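Local coordinates for protein fanconi-associated nuclease 1 homolog (Pseudomonas aeruginosa, PDB 5Y7Q) that is a FAN1-family nuclease homologue with helix-turn-helix, SAP and VRR-NUC domains, modelled here together with bound DNA, at residues 41-46 and 80-85; 86-91 and 185-190; 95-100 and 181-186. All blocks are in the same frame, centred on the assembly; numbering follows the deposited sequence.

Contact 1. Residues 41-46 and 80-85; sequences FYYLHN and SQALLV. With nucleotides of chain B.
The methyl group of A82 receives two aromatic side chains from the start of helix 42-57. F41, at the N-cap position, brings the edge of its ring up, with CE1 3.5 Å from A82 CB, and the methyl carbon stays close to the ring plane. Y43 reaches the same methyl with its hydroxyl end, Y43 OH lying 3.4 Å from A82 CB. The Y43 ring also turns its edge to the helix: A82 O lies in its plane, and further along that edge V85 CG1 sits 3.6 Å from Y43 CD2. The ring gets there because CG of Y43 stands between the backbone N and the carbonyl carbon (chi1 59°). L44 completes the tight part. Its branched end crosses Q81 at about a right angle, putting L44 CD1 3.5 Å from Q81 CB, and the same methyl is 4.1 Å from V85 CG2.

This is helix-on-helix packing inside the helix-turn-helix region: the axes of segments 42-46 and 80-85 run nearly perpendicular, at 88°, and approach to 9.2 Å. No hydrogen bond passes between the two segments; the polar ends are bonded to residues outside them. Y43 OH bonds to E104, its ring makes a cation-pi contact with R86, and Q81 NE2 bonds to the backbone oxygen of F73.

F41 marks the looser margin: beyond its one edge contact with A82 the residue is partly exposed and gives up little surface to helix 78-89. On the side of helix 42-57 that does not meet helix 78-89, DNA takes over: the Y42 hydroxyl donates to OP2 of DG10 of chain B (Y42 OH to OP2 2.6 Å), with the phosphorus at the edge of the ring and in its plane.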
loop_
_atom_site.group_PDB
_atom_site.type_symbol
_atom_site.label_atom_id
_atom_site.label_comp_id
_atom_site.label_asym_id
_atom_site.label_seq_id
_atom_site.Cartn_x
_atom_site.Cartn_y
_atom_site.Cartn_z
ATOM N N PHE A 41 26.398 11.076 13.694
ATOM C CA PHE A 41 26.185 11.315 12.270
ATOM C C PHE A 41 25.491 10.158 11.537
ATOM O O PHE A 41 25.568 10.100 10.307
ATOM C CB PHE A 41 27.498 11.696 11.596
ATOM C CG PHE A 41 27.895 13.126 11.852
ATOM C CD1 PHE A 41 27.125 14.172 11.342
ATOM C CD2 PHE A 41 29.019 13.429 12.623
ATOM C CE1 PHE A 41 27.474 15.500 11.595
ATOM C CE2 PHE A 41 29.378 14.753 12.872
ATOM C CZ PHE A 41 28.610 15.792 12.358
ATOM N N TYR A 42 24.873 9.212 12.259
ATOM C CA TYR A 42 24.309 7.994 11.670
ATOM C C TYR A 42 23.550 8.266 10.369
ATOM O O TYR A 42 23.718 7.540 9.378
ATOM C CB TYR A 42 23.371 7.299 12.682
ATOM C CG TYR A 42 22.091 8.058 12.971
ATOM C CD1 TYR A 42 22.048 9.053 13.943
ATOM C CD2 TYR A 42 20.940 7.818 12.237
ATOM C CE1 TYR A 42 20.883 9.773 14.178
ATOM C CE2 TYR A 42 19.777 8.522 12.464
ATOM C CZ TYR A 42 19.750 9.494 13.433
ATOM O OH TYR A 42 18.583 10.195 13.648
ATOM N N TYR A 43 22.752 9.339 10.351
ATOM C CA TYR A 43 21.923 9.654 9.189
ATOM C C TYR A 43 22.777 10.055 7.986
ATOM O O TYR A 43 22.529 9.596 6.862
ATOM C CB TYR A 43 20.937 10.769 9.553
ATOM C CG TYR A 43 21.599 12.069 10.028
ATOM C CD1 TYR A 43 22.051 12.205 11.341
ATOM C CD2 TYR A 43 21.773 13.154 9.161
ATOM C CE1 TYR A 43 22.663 13.371 11.785
ATOM C CE2 TYR A 43 22.360 14.331 9.601
ATOM C CZ TYR A 43 22.812 14.438 10.913
ATOM O OH TYR A 43 23.418 15.603 11.363
ATOM N N LEU A 44 23.789 10.907 8.201
ATOM C CA LEU A 44 24.691 11.277 7.113
ATOM C C LEU A 44 25.407 10.052 6.544
ATOM O O LEU A 44 25.458 9.872 5.322
ATOM C CB LEU A 44 25.694 12.315 7.600
ATOM C CG LEU A 44 26.819 12.697 6.654
ATOM C CD1 LEU A 44 26.241 13.335 5.425
ATOM C CD2 LEU A 44 27.717 13.658 7.373
ATOM N N HIS A 45 25.954 9.196 7.426
ATOM C CA HIS A 45 26.528 7.910 7.016
ATOM C C HIS A 45 25.581 7.129 6.103
ATOM O O HIS A 45 25.992 6.609 5.052
ATOM C CB HIS A 45 26.859 7.062 8.242
ATOM C CG HIS A 45 27.921 7.635 9.119
ATOM N ND1 HIS A 45 28.792 8.616 8.696
ATOM C CD2 HIS A 45 28.268 7.350 10.398
ATOM C CE1 HIS A 45 29.624 8.917 9.678
ATOM N NE2 HIS A 45 29.327 8.164 10.722
ATOM N N ASN A 46 24.305 7.025 6.491
ATOM C CA ASN A 46 23.364 6.304 5.639
ATOM C C ASN A 46 23.236 6.982 4.274
ATOM O O ASN A 46 23.216 6.310 3.229
ATOM C CB ASN A 46 21.993 6.181 6.330
ATOM C CG ASN A 46 22.061 5.458 7.688
ATOM O OD1 ASN A 46 23.011 4.715 7.970
ATOM N ND2 ASN A 46 21.041 5.681 8.532
ATOM N N SER A 80 28.197 20.673 6.590
ATOM C CA SER A 80 27.255 21.071 5.555
ATOM C C SER A 80 26.560 19.863 4.948
ATOM O O SER A 80 25.350 19.910 4.673
ATOM C CB SER A 80 27.962 21.881 4.484
ATOM O OG SER A 80 28.808 22.820 5.101
ATOM N N GLN A 81 27.300 18.770 4.728
ATOM C CA GLN A 81 26.639 17.512 4.378
ATOM C C GLN A 81 25.519 17.184 5.370
ATOM O O GLN A 81 24.367 16.948 4.978
ATOM C CB GLN A 81 27.664 16.375 4.335
ATOM C CG GLN A 81 28.600 16.388 3.147
ATOM C CD GLN A 81 29.548 15.201 3.150
ATOM O OE1 GLN A 81 30.025 14.796 4.198
ATOM N NE2 GLN A 81 29.831 14.647 1.977
ATOM N N ALA A 82 25.844 17.218 6.672
ATOM C CA ALA A 82 24.891 16.843 7.717
ATOM C C ALA A 82 23.670 17.741 7.691
ATOM O O ALA A 82 22.531 17.266 7.771
ATOM C CB ALA A 82 25.554 16.913 9.088
ATOM N N LEU A 83 23.894 19.052 7.575
ATOM C CA LEU A 83 22.778 19.983 7.522
ATOM C C LEU A 83 21.880 19.663 6.350
ATOM O O LEU A 83 20.647 19.631 6.492
ATOM C CB LEU A 83 23.278 21.411 7.424
ATOM C CG LEU A 83 22.093 22.362 7.404
ATOM C CD1 LEU A 83 21.298 22.162 8.695
ATOM C CD2 LEU A 83 22.577 23.813 7.242
ATOM N N LEU A 84 22.482 19.383 5.194
ATOM C CA LEU A 84 21.683 19.034 4.031
ATOM C C LEU A 84 20.770 17.866 4.342
ATOM O O LEU A 84 19.542 17.941 4.166
ATOM C CB LEU A 84 22.573 18.682 2.850
ATOM C CG LEU A 84 21.743 18.662 1.572
ATOM C CD1 LEU A 84 20.957 19.963 1.501
ATOM C CD2 LEU A 84 22.643 18.526 0.362
ATOM N N VAL A 85 21.356 16.775 4.825
ATOM C CA VAL A 85 20.558 15.574 5.002
ATOM C C VAL A 85 19.433 15.839 5.988
ATOM O O VAL A 85 18.279 15.408 5.777
ATOM C CB VAL A 85 21.469 14.417 5.424
ATOM C CG1 VAL A 85 20.662 13.226 5.773
ATOM C CG2 VAL A 85 22.403 14.089 4.267
ATOM P P DG B 10 18.734 12.205 16.505
ATOM O OP1 DG B 10 19.669 12.859 17.445
ATOM O OP2 DG B 10 18.806 12.395 15.048
ATOM O "O5'" DG B 10 18.824 10.662 16.870
ATOM C "C5'" DG B 10 18.648 10.269 18.221
ATOM C "C4'" DG B 10 18.247 8.830 18.292
ATOM O "O4'" DG B 10 16.910 8.698 17.774
ATOM C "C3'" DG B 10 19.133 7.907 17.461
ATOM O "O3'" DG B 10 19.739 6.942 18.286
ATOM C "C2'" DG B 10 18.192 7.257 16.449
ATOM C "C1'" DG B 10 16.813 7.518 17.026
ATOM N N9 DG B 10 15.829 7.713 15.986
ATOM C C8 DG B 10 15.975 8.454 14.837
ATOM N N7 DG B 10 14.921 8.442 14.073
ATOM C C5 DG B 10 14.023 7.628 14.756
ATOM C C6 DG B 10 12.703 7.235 14.419
ATOM O O6 DG B 10 12.043 7.537 13.406
ATOM N N1 DG B 10 12.155 6.393 15.398
ATOM C C2 DG B 10 12.809 5.985 16.551
ATOM N N2 DG B 10 12.131 5.183 17.380
ATOM N N3 DG B 10 14.034 6.352 16.875
ATOM C C4 DG B 10 14.580 7.167 15.934
#

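Contact 2. Residues 86-91 and 185-190; sequences RMVMRK and YELRCM. With nucleotides of chain B.
M87 and L187 pack with their side chains at a slant, and L187 CD2 lies 3.8 Å from M87 CB. The same methyl also serves V88, whose side chain stands at about a right angle to that of L187, with V88 CG2 4.1 Å from L187 CD2. While CG2 faces the leucine, the other branch, anti to the backbone N (chi1 175°), turns to the terminal methyl of M190, V88 CG1 coming 3.6 Å from M190 CE. At the other end of the row, the methyl of M87 approaches the CB of Y185 loosely. The side chains meet through apolar atoms, with M190 CE also lying against the backbone O of V88; no hydrogen bond joins the segments.

R86 lays the edge of its guanidinium against DG10 of chain B and holds a single oxygen with two nitrogens: R86 NH1 is 3.0 Å and R86 NH2 3.2 Å from OP2, which lies in the guanidinium plane. A salt bridge from R86 NH2 to E104 should help fix the rotation of that group. R90 NE bonds to OP1 of DT8 of chain B at 2.9 Å, and C5' of DT8 lies over one face of the guanidinium, while NH1 is taken up by K99 O and the Y102 hydroxyl. The other phosphate oxygen of DT8 is caught by backbone: K91 N is 2.7 Å from OP2. R86, on the helix, and R90 and K91, past its end, carry the phosphate contacts.

The C-terminal end of helix 78-89 thus rests on the sheet containing strand 184-187, and M87 extends the packing to V121 and F95 of the flanking strands, 121-123 and 94-96. M190, first residue of helix 190-201, brings the start of that helix against the same end.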
loop_
_atom_site.group_PDB
_atom_site.type_symbol
_atom_site.label_atom_id
_atom_site.label_comp_id
_atom_site.label_asym_id
_atom_site.label_seq_id
_atom_site.Cartn_x
_atom_site.Cartn_y
_atom_site.Cartn_z
ATOM N N ARG A 86 19.719 16.627 7.034
ATOM C CA ARG A 86 18.654 17.024 7.948
ATOM C C ARG A 86 17.510 17.720 7.214
ATOM O O ARG A 86 16.344 17.395 7.437
ATOM C CB ARG A 86 19.203 17.914 9.046
ATOM C CG ARG A 86 20.124 17.207 9.962
ATOM C CD ARG A 86 19.475 16.046 10.629
ATOM N NE ARG A 86 20.229 15.743 11.831
ATOM C CZ ARG A 86 19.842 14.910 12.796
ATOM N NH1 ARG A 86 18.685 14.282 12.698
ATOM N NH2 ARG A 86 20.617 14.734 13.870
ATOM N N MET A 87 17.811 18.680 6.331
ATOM C CA MET A 87 16.703 19.350 5.646
ATOM C C MET A 87 15.932 18.382 4.744
ATOM O O MET A 87 14.694 18.437 4.675
ATOM C CB MET A 87 17.221 20.546 4.842
ATOM C CG MET A 87 17.995 21.573 5.695
ATOM S SD MET A 87 18.910 22.798 4.781
ATOM C CE MET A 87 17.569 23.603 3.967
ATOM N N VAL A 88 16.646 17.476 4.075
ATOM C CA VAL A 88 16.019 16.553 3.137
ATOM C C VAL A 88 15.065 15.617 3.857
ATOM O O VAL A 88 13.988 15.303 3.350
ATOM C CB VAL A 88 17.103 15.771 2.377
ATOM C CG1 VAL A 88 16.482 14.715 1.483
ATOM C CG2 VAL A 88 18.009 16.732 1.573
ATOM N N MET A 89 15.430 15.165 5.049
ATOM C CA MET A 89 14.589 14.194 5.742
ATOM C C MET A 89 13.433 14.820 6.499
ATOM O O MET A 89 12.599 14.077 7.037
ATOM C CB MET A 89 15.425 13.370 6.715
ATOM C CG MET A 89 16.423 12.508 6.010
ATOM S SD MET A 89 17.452 11.581 7.137
ATOM C CE MET A 89 17.570 12.755 8.528
ATOM N N ARG A 90 13.359 16.142 6.590
ATOM C CA ARG A 90 12.219 16.737 7.263
ATOM C C ARG A 90 11.169 17.098 6.226
ATOM O O ARG A 90 11.406 17.042 5.019
ATOM C CB ARG A 90 12.649 17.955 8.092
ATOM C CG ARG A 90 13.355 17.610 9.393
ATOM C CD ARG A 90 14.151 18.771 10.003
ATOM N NE ARG A 90 13.277 19.853 10.468
ATOM C CZ ARG A 90 13.537 20.631 11.519
ATOM N NH1 ARG A 90 14.649 20.441 12.228
ATOM N NH2 ARG A 90 12.678 21.592 11.868
ATOM N N LYS A 91 10.009 17.515 6.717
ATOM C CA LYS A 91 8.859 17.777 5.862
ATOM C C LYS A 91 8.959 19.161 5.238
ATOM O O LYS A 91 9.415 20.123 5.873
ATOM C CB LYS A 91 7.564 17.651 6.677
ATOM C CG LYS A 91 6.288 18.145 6.002
ATOM C CD LYS A 91 5.905 17.295 4.797
ATOM C CE LYS A 91 4.792 16.309 5.144
ATOM N NZ LYS A 91 3.492 16.991 5.455
ATOM N N TYR A 185 15.506 29.490 5.242
ATOM C CA TYR A 185 16.163 28.792 4.146
ATOM C C TYR A 185 15.169 27.935 3.373
ATOM O O TYR A 185 14.217 27.387 3.945
ATOM C CB TYR A 185 17.298 27.917 4.677
ATOM C CG TYR A 185 18.283 28.687 5.541
ATOM C CD1 TYR A 185 19.261 29.482 4.969
ATOM C CD2 TYR A 185 18.215 28.631 6.917
ATOM C CE1 TYR A 185 20.148 30.193 5.743
ATOM C CE2 TYR A 185 19.107 29.325 7.699
ATOM C CZ TYR A 185 20.071 30.109 7.111
ATOM O OH TYR A 185 20.957 30.822 7.892
ATOM N N GLU A 186 15.382 27.846 2.059
ATOM C CA GLU A 186 14.592 26.987 1.183
ATOM C C GLU A 186 15.513 26.011 0.458
ATOM O O GLU A 186 16.442 26.434 -0.245
ATOM C CB GLU A 186 13.784 27.794 0.164
ATOM C CG GLU A 186 12.974 26.908 -0.791
ATOM C CD GLU A 186 12.227 27.691 -1.866
ATOM O OE1 GLU A 186 12.880 28.318 -2.746
ATOM O OE2 GLU A 186 10.973 27.678 -1.830
ATOM N N LEU A 187 15.218 24.712 0.589
ATOM C CA LEU A 187 15.931 23.665 -0.140
ATOM C C LEU A 187 15.497 23.627 -1.605
ATOM O O LEU A 187 14.305 23.672 -1.899
ATOM C CB LEU A 187 15.646 22.344 0.548
ATOM C CG LEU A 187 16.260 21.006 0.241
ATOM C CD1 LEU A 187 17.780 21.066 0.297
ATOM C CD2 LEU A 187 15.681 20.157 1.368
ATOM N N ARG A 188 16.458 23.663 -2.533
ATOM C CA ARG A 188 16.143 23.663 -3.963
ATOM C C ARG A 188 16.478 22.384 -4.730
ATOM O O ARG A 188 16.232 22.340 -5.940
ATOM C CB ARG A 188 16.803 24.868 -4.633
ATOM C CG ARG A 188 15.954 26.135 -4.519
ATOM C CD ARG A 188 15.353 26.536 -5.860
ATOM N NE ARG A 188 16.149 26.041 -6.989
ATOM C CZ ARG A 188 17.309 26.559 -7.402
ATOM N NH1 ARG A 188 17.957 26.025 -8.439
ATOM N NH2 ARG A 188 17.837 27.600 -6.765
ATOM N N CYS A 189 17.072 21.374 -4.097
ATOM C CA CYS A 189 17.446 20.123 -4.760
ATOM C C CYS A 189 16.463 18.940 -4.534
ATOM O O CYS A 189 16.794 17.801 -4.887
ATOM C CB CYS A 189 18.873 19.734 -4.355
ATOM S SG CYS A 189 19.142 19.518 -2.579
ATOM N N MET A 190 15.295 19.166 -3.922
ATOM C CA MET A 190 14.434 18.049 -3.515
ATOM C C MET A 190 14.027 17.124 -4.661
ATOM O O MET A 190 13.828 15.936 -4.426
ATOM C CB MET A 190 13.170 18.553 -2.839
ATOM C CG MET A 190 12.747 17.698 -1.722
ATOM S SD MET A 190 14.065 17.431 -0.532
ATOM C CE MET A 190 13.333 16.088 0.396
ATOM P P DT B 8 9.623 18.179 10.430
ATOM O OP1 DT B 8 10.381 19.451 10.214
ATOM O OP2 DT B 8 9.335 17.278 9.292
ATOM O "O5'" DT B 8 10.352 17.446 11.625
ATOM C "C5'" DT B 8 10.330 18.086 12.870
ATOM C "C4'" DT B 8 11.098 17.314 13.894
ATOM O "O4'" DT B 8 10.218 16.365 14.531
ATOM C "C3'" DT B 8 12.266 16.520 13.343
ATOM O "O3'" DT B 8 13.350 16.711 14.186
ATOM C "C2'" DT B 8 11.762 15.067 13.379
ATOM C "C1'" DT B 8 10.851 15.109 14.587
ATOM N N1 DT B 8 9.774 14.037 14.658
ATOM C C2 DT B 8 9.572 13.393 15.860
ATOM O O2 DT B 8 10.235 13.618 16.859
ATOM N N3 DT B 8 8.570 12.461 15.859
ATOM C C4 DT B 8 7.749 12.116 14.799
ATOM O O4 DT B 8 6.863 11.264 14.901
ATOM C C5 DT B 8 8.003 12.820 13.572
ATOM C C7 DT B 8 7.166 12.519 12.368
ATOM C C6 DT B 8 8.989 13.750 13.556
ATOM P P DG B 10 18.734 12.205 16.505
ATOM O OP1 DG B 10 19.669 12.859 17.445
ATOM O OP2 DG B 10 18.806 12.395 15.048
ATOM O "O5'" DG B 10 18.824 10.662 16.870
ATOM C "C5'" DG B 10 18.648 10.269 18.221
ATOM C "C4'" DG B 10 18.247 8.830 18.292
ATOM O "O4'" DG B 10 16.910 8.698 17.774
ATOM C "C3'" DG B 10 19.133 7.907 17.461
ATOM O "O3'" DG B 10 19.739 6.942 18.286
ATOM C "C2'" DG B 10 18.192 7.257 16.449
ATOM C "C1'" DG B 10 16.813 7.518 17.026
ATOM N N9 DG B 10 15.829 7.713 15.986
ATOM C C8 DG B 10 15.975 8.454 14.837
ATOM N N7 DG B 10 14.921 8.442 14.073
ATOM C C5 DG B 10 14.023 7.628 14.756
ATOM C C6 DG B 10 12.703 7.235 14.419
ATOM O O6 DG B 10 12.043 7.537 13.406
ATOM N N1 DG B 10 12.155 6.393 15.398
ATOM C C2 DG B 10 12.809 5.985 16.551
ATOM N N2 DG B 10 12.131 5.183 17.380
ATOM N N3 DG B 10 14.034 6.352 16.875
ATOM C C4 DG B 10 14.580 7.167 15.934
ATOM P P DT B 9 14.830 16.336 13.720
ATOM O OP1 DT B 9 15.590 17.509 14.199
ATOM O OP2 DT B 9 14.888 15.814 12.332
ATOM O "O5'" DT B 9 15.188 15.112 14.652
ATOM C "C5'" DT B 9 14.956 15.224 16.043
ATOM C "C4'" DT B 9 15.273 13.926 16.745
ATOM O "O4'" DT B 9 14.070 13.126 16.838
ATOM C "C3'" DT B 9 16.324 13.062 16.038
ATOM O "O3'" DT B 9 17.262 12.610 16.970
ATOM C "C2'" DT B 9 15.516 11.903 15.464
ATOM C "C1'" DT B 9 14.349 11.802 16.440
ATOM N N1 DT B 9 13.105 11.231 15.822
ATOM C C2 DT B 9 12.305 10.370 16.554
ATOM O O2 DT B 9 12.546 10.033 17.707
ATOM N N3 DT B 9 11.202 9.912 15.878
ATOM C C4 DT B 9 10.829 10.213 14.575
ATOM O O4 DT B 9 9.819 9.745 14.050
ATOM C C5 DT B 9 11.716 11.102 13.872
ATOM C C7 DT B 9 11.416 11.494 12.465
ATOM C C6 DT B 9 12.790 11.569 14.521
#

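Contact 3. Residues 95-100 and 181-186; sequences FREGKL and AEPVYE. With nucleotides of chain D.
The ring of Y185 takes the carboxylate of E97 at its edge: E97 OE2 lies in the ring plane and accepts a hydrogen bond from the hydroxyl, modelled shorter than usual and of doubtful exact length at this resolution. The two flat groups are nearly coplanar, 16° apart. L100 CD1 approaches the same ring more loosely, 4.3 Å from Y185 CD2. R96 and E182 form a salt bridge of quite different geometry. E182 OE1 sits at the edge of the guanidinium and in its plane, R96 NH2 to E182 OE1 being 3.0 Å. Yet the carboxylate stands 83° to it, so the nitrogen comes from above the carboxylate plane. E182 OE2 takes the backbone N of G98 at 2.8 Å, also out of that plane, though less steeply.

Y185 and R96 project from opposite faces of an antiparallel sheet, F95 sharing the face of Y185 and V184 that of R96. F95 and Y185 form a hydrogen-bonded pair, with F95 N 2.9 Å from Y185 O; R96 and V184 form the next, non-hydrogen-bonded pair. Strand 184-187 is central, between 94-96 and 121-123. Past R96 the chain turns into a short 3-10 segment, but E97 N still reaches P183 O at 3.1 Å. The other carboxylate oxygen, E97 OE1, forms a salt bridge with R109 of helix 108-118. The end of K99 lies near the phosphate of DC19 of chain D, without hydrogen bond or salt bridge to it.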
loop_
_atom_site.group_PDB
_atom_site.type_symbol
_atom_site.label_atom_id
_atom_site.label_comp_id
_atom_site.label_asym_id
_atom_site.label_seq_id
_atom_site.Cartn_x
_atom_site.Cartn_y
_atom_site.Cartn_z
ATOM N N PHE A 95 12.531 26.204 5.966
ATOM C CA PHE A 95 12.961 26.051 7.351
ATOM C C PHE A 95 13.417 27.386 7.919
ATOM O O PHE A 95 13.929 28.247 7.199
ATOM C CB PHE A 95 14.095 25.025 7.468
ATOM C CG PHE A 95 13.731 23.684 6.909
ATOM C CD1 PHE A 95 14.098 23.334 5.628
ATOM C CD2 PHE A 95 12.954 22.799 7.644
ATOM C CE1 PHE A 95 13.734 22.125 5.098
ATOM C CE2 PHE A 95 12.595 21.588 7.118
ATOM C CZ PHE A 95 12.988 21.249 5.840
ATOM N N ARG A 96 13.193 27.560 9.216
ATOM C CA ARG A 96 13.686 28.711 9.957
ATOM C C ARG A 96 14.965 28.311 10.661
ATOM O O ARG A 96 15.030 27.235 11.256
ATOM C CB ARG A 96 12.676 29.175 11.004
ATOM C CG ARG A 96 11.310 29.593 10.508
ATOM C CD ARG A 96 10.353 29.734 11.695
ATOM N NE ARG A 96 10.843 30.622 12.762
ATOM C CZ ARG A 96 10.185 31.678 13.251
ATOM N NH1 ARG A 96 8.984 32.017 12.781
ATOM N NH2 ARG A 96 10.726 32.402 14.225
ATOM N N GLU A 97 15.970 29.183 10.623
ATOM C CA GLU A 97 17.275 28.838 11.190
ATOM C C GLU A 97 17.160 28.221 12.589
ATOM O O GLU A 97 17.864 27.253 12.912
ATOM C CB GLU A 97 18.170 30.082 11.224
ATOM C CG GLU A 97 19.580 29.798 11.674
ATOM C CD GLU A 97 20.486 30.991 11.490
ATOM O OE1 GLU A 97 20.848 31.631 12.504
ATOM O OE2 GLU A 97 20.830 31.296 10.325
ATOM N N GLY A 98 16.257 28.751 13.423
ATOM C CA GLY A 98 16.179 28.304 14.800
ATOM C C GLY A 98 15.649 26.894 14.939
ATOM O O GLY A 98 16.003 26.183 15.885
ATOM N N LYS A 99 14.799 26.469 14.010
ATOM C CA LYS A 99 14.341 25.095 14.009
ATOM C C LYS A 99 15.380 24.134 13.427
ATOM O O LYS A 99 15.196 22.914 13.518
ATOM C CB LYS A 99 13.002 25.022 13.272
ATOM C CG LYS A 99 11.853 25.619 14.096
ATOM C CD LYS A 99 10.485 25.140 13.616
ATOM C CE LYS A 99 9.419 25.277 14.711
ATOM N NZ LYS A 99 8.109 24.638 14.337
ATOM N N LEU A 100 16.471 24.662 12.872
ATOM C CA LEU A 100 17.581 23.899 12.320
ATOM C C LEU A 100 18.766 23.735 13.280
ATOM O O LEU A 100 19.872 23.433 12.826
ATOM C CB LEU A 100 18.035 24.516 11.012
ATOM C CG LEU A 100 17.169 24.059 9.856
ATOM C CD1 LEU A 100 17.640 24.688 8.579
ATOM C CD2 LEU A 100 17.231 22.561 9.745
ATOM N N ALA A 181 13.541 38.650 12.874
ATOM C CA ALA A 181 14.950 38.502 13.214
ATOM C C ALA A 181 15.504 37.095 12.980
ATOM O O ALA A 181 16.656 36.835 13.348
ATOM C CB ALA A 181 15.181 38.914 14.674
ATOM N N GLU A 182 14.725 36.179 12.403
ATOM C CA GLU A 182 15.203 34.821 12.136
ATOM C C GLU A 182 15.196 34.503 10.640
ATOM O O GLU A 182 14.112 34.449 10.035
ATOM C CB GLU A 182 14.347 33.812 12.901
ATOM C CG GLU A 182 14.957 32.440 13.078
ATOM C CD GLU A 182 14.140 31.594 14.041
ATOM O OE1 GLU A 182 13.600 32.180 15.006
ATOM O OE2 GLU A 182 14.015 30.358 13.835
ATOM N N PRO A 183 16.345 34.253 10.007
ATOM C CA PRO A 183 16.352 33.950 8.570
ATOM C C PRO A 183 15.633 32.648 8.249
ATOM O O PRO A 183 15.320 31.824 9.111
ATOM C CB PRO A 183 17.839 33.858 8.220
ATOM C CG PRO A 183 18.518 33.631 9.507
ATOM C CD PRO A 183 17.708 34.319 10.554
ATOM N N VAL A 184 15.357 32.478 6.962
ATOM C CA VAL A 184 14.556 31.372 6.465
ATOM C C VAL A 184 15.235 30.793 5.229
ATOM O O VAL A 184 15.492 31.519 4.267
ATOM C CB VAL A 184 13.123 31.835 6.138
ATOM C CG1 VAL A 184 12.483 30.885 5.184
ATOM C CG2 VAL A 184 12.303 31.923 7.414
ATOM N N TYR A 185 15.506 29.490 5.242
ATOM C CA TYR A 185 16.163 28.792 4.146
ATOM C C TYR A 185 15.169 27.935 3.373
ATOM O O TYR A 185 14.217 27.387 3.945
ATOM C CB TYR A 185 17.298 27.917 4.677
ATOM C CG TYR A 185 18.283 28.687 5.541
ATOM C CD1 TYR A 185 19.261 29.482 4.969
ATOM C CD2 TYR A 185 18.215 28.631 6.917
ATOM C CE1 TYR A 185 20.148 30.193 5.743
ATOM C CE2 TYR A 185 19.107 29.325 7.699
ATOM C CZ TYR A 185 20.071 30.109 7.111
ATOM O OH TYR A 185 20.957 30.822 7.892
ATOM N N GLU A 186 15.382 27.846 2.059
ATOM C CA GLU A 186 14.592 26.987 1.183
ATOM C C GLU A 186 15.513 26.011 0.458
ATOM O O GLU A 186 16.442 26.434 -0.245
ATOM C CB GLU A 186 13.784 27.794 0.164
ATOM C CG GLU A 186 12.974 26.908 -0.791
ATOM C CD GLU A 186 12.227 27.691 -1.866
ATOM O OE1 GLU A 186 12.880 28.318 -2.746
ATOM O OE2 GLU A 186 10.973 27.678 -1.830
ATOM P P DC D 19 7.208 26.447 18.339
ATOM O OP1 DC D 19 7.728 27.256 17.212
ATOM O OP2 DC D 19 7.339 26.897 19.746
ATOM O "O5'" DC D 19 5.660 26.225 18.045
ATOM C "C5'" DC D 19 5.288 25.531 16.879
ATOM C "C4'" DC D 19 3.790 25.551 16.702
ATOM O "O4'" DC D 19 3.168 24.542 17.539
ATOM C "C3'" DC D 19 3.115 26.863 17.055
ATOM O "O3'" DC D 19 2.060 27.068 16.146
ATOM C "C2'" DC D 19 2.599 26.607 18.470
ATOM C "C1'" DC D 19 2.214 25.142 18.388
ATOM N N1 DC D 19 2.282 24.437 19.673
ATOM C C2 DC D 19 1.454 23.343 19.885
ATOM O O2 DC D 19 0.665 23.023 18.996
ATOM N N3 DC D 19 1.537 22.673 21.055
ATOM C C4 DC D 19 2.413 23.067 21.984
ATOM N N4 DC D 19 2.461 22.385 23.132
ATOM C C5 DC D 19 3.278 24.182 21.775
ATOM C C6 DC D 19 3.183 24.828 20.614
#

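In the fold
Contacts 1 and 2 are buried and share helix 78-89: its middle meets helix 42-57, and its C-terminal end lies on strand 184-187. Both join their segments mainly by apolar packing, without a hydrogen bond across, and both leave polar groups beside them for phosphates of chain B. Contact 3, with centre about 12 Å from that of contact 2 and about 18 Å from that of contact 1, is only partly buried and is held mainly by backbone pairing and polar or charged side chains. It shares strand 184-187 with contact 2, and Y185 serves both. Leucines L84 and L187 pack between contacts 1 and 2, and L83 and L100 between 1 and 3.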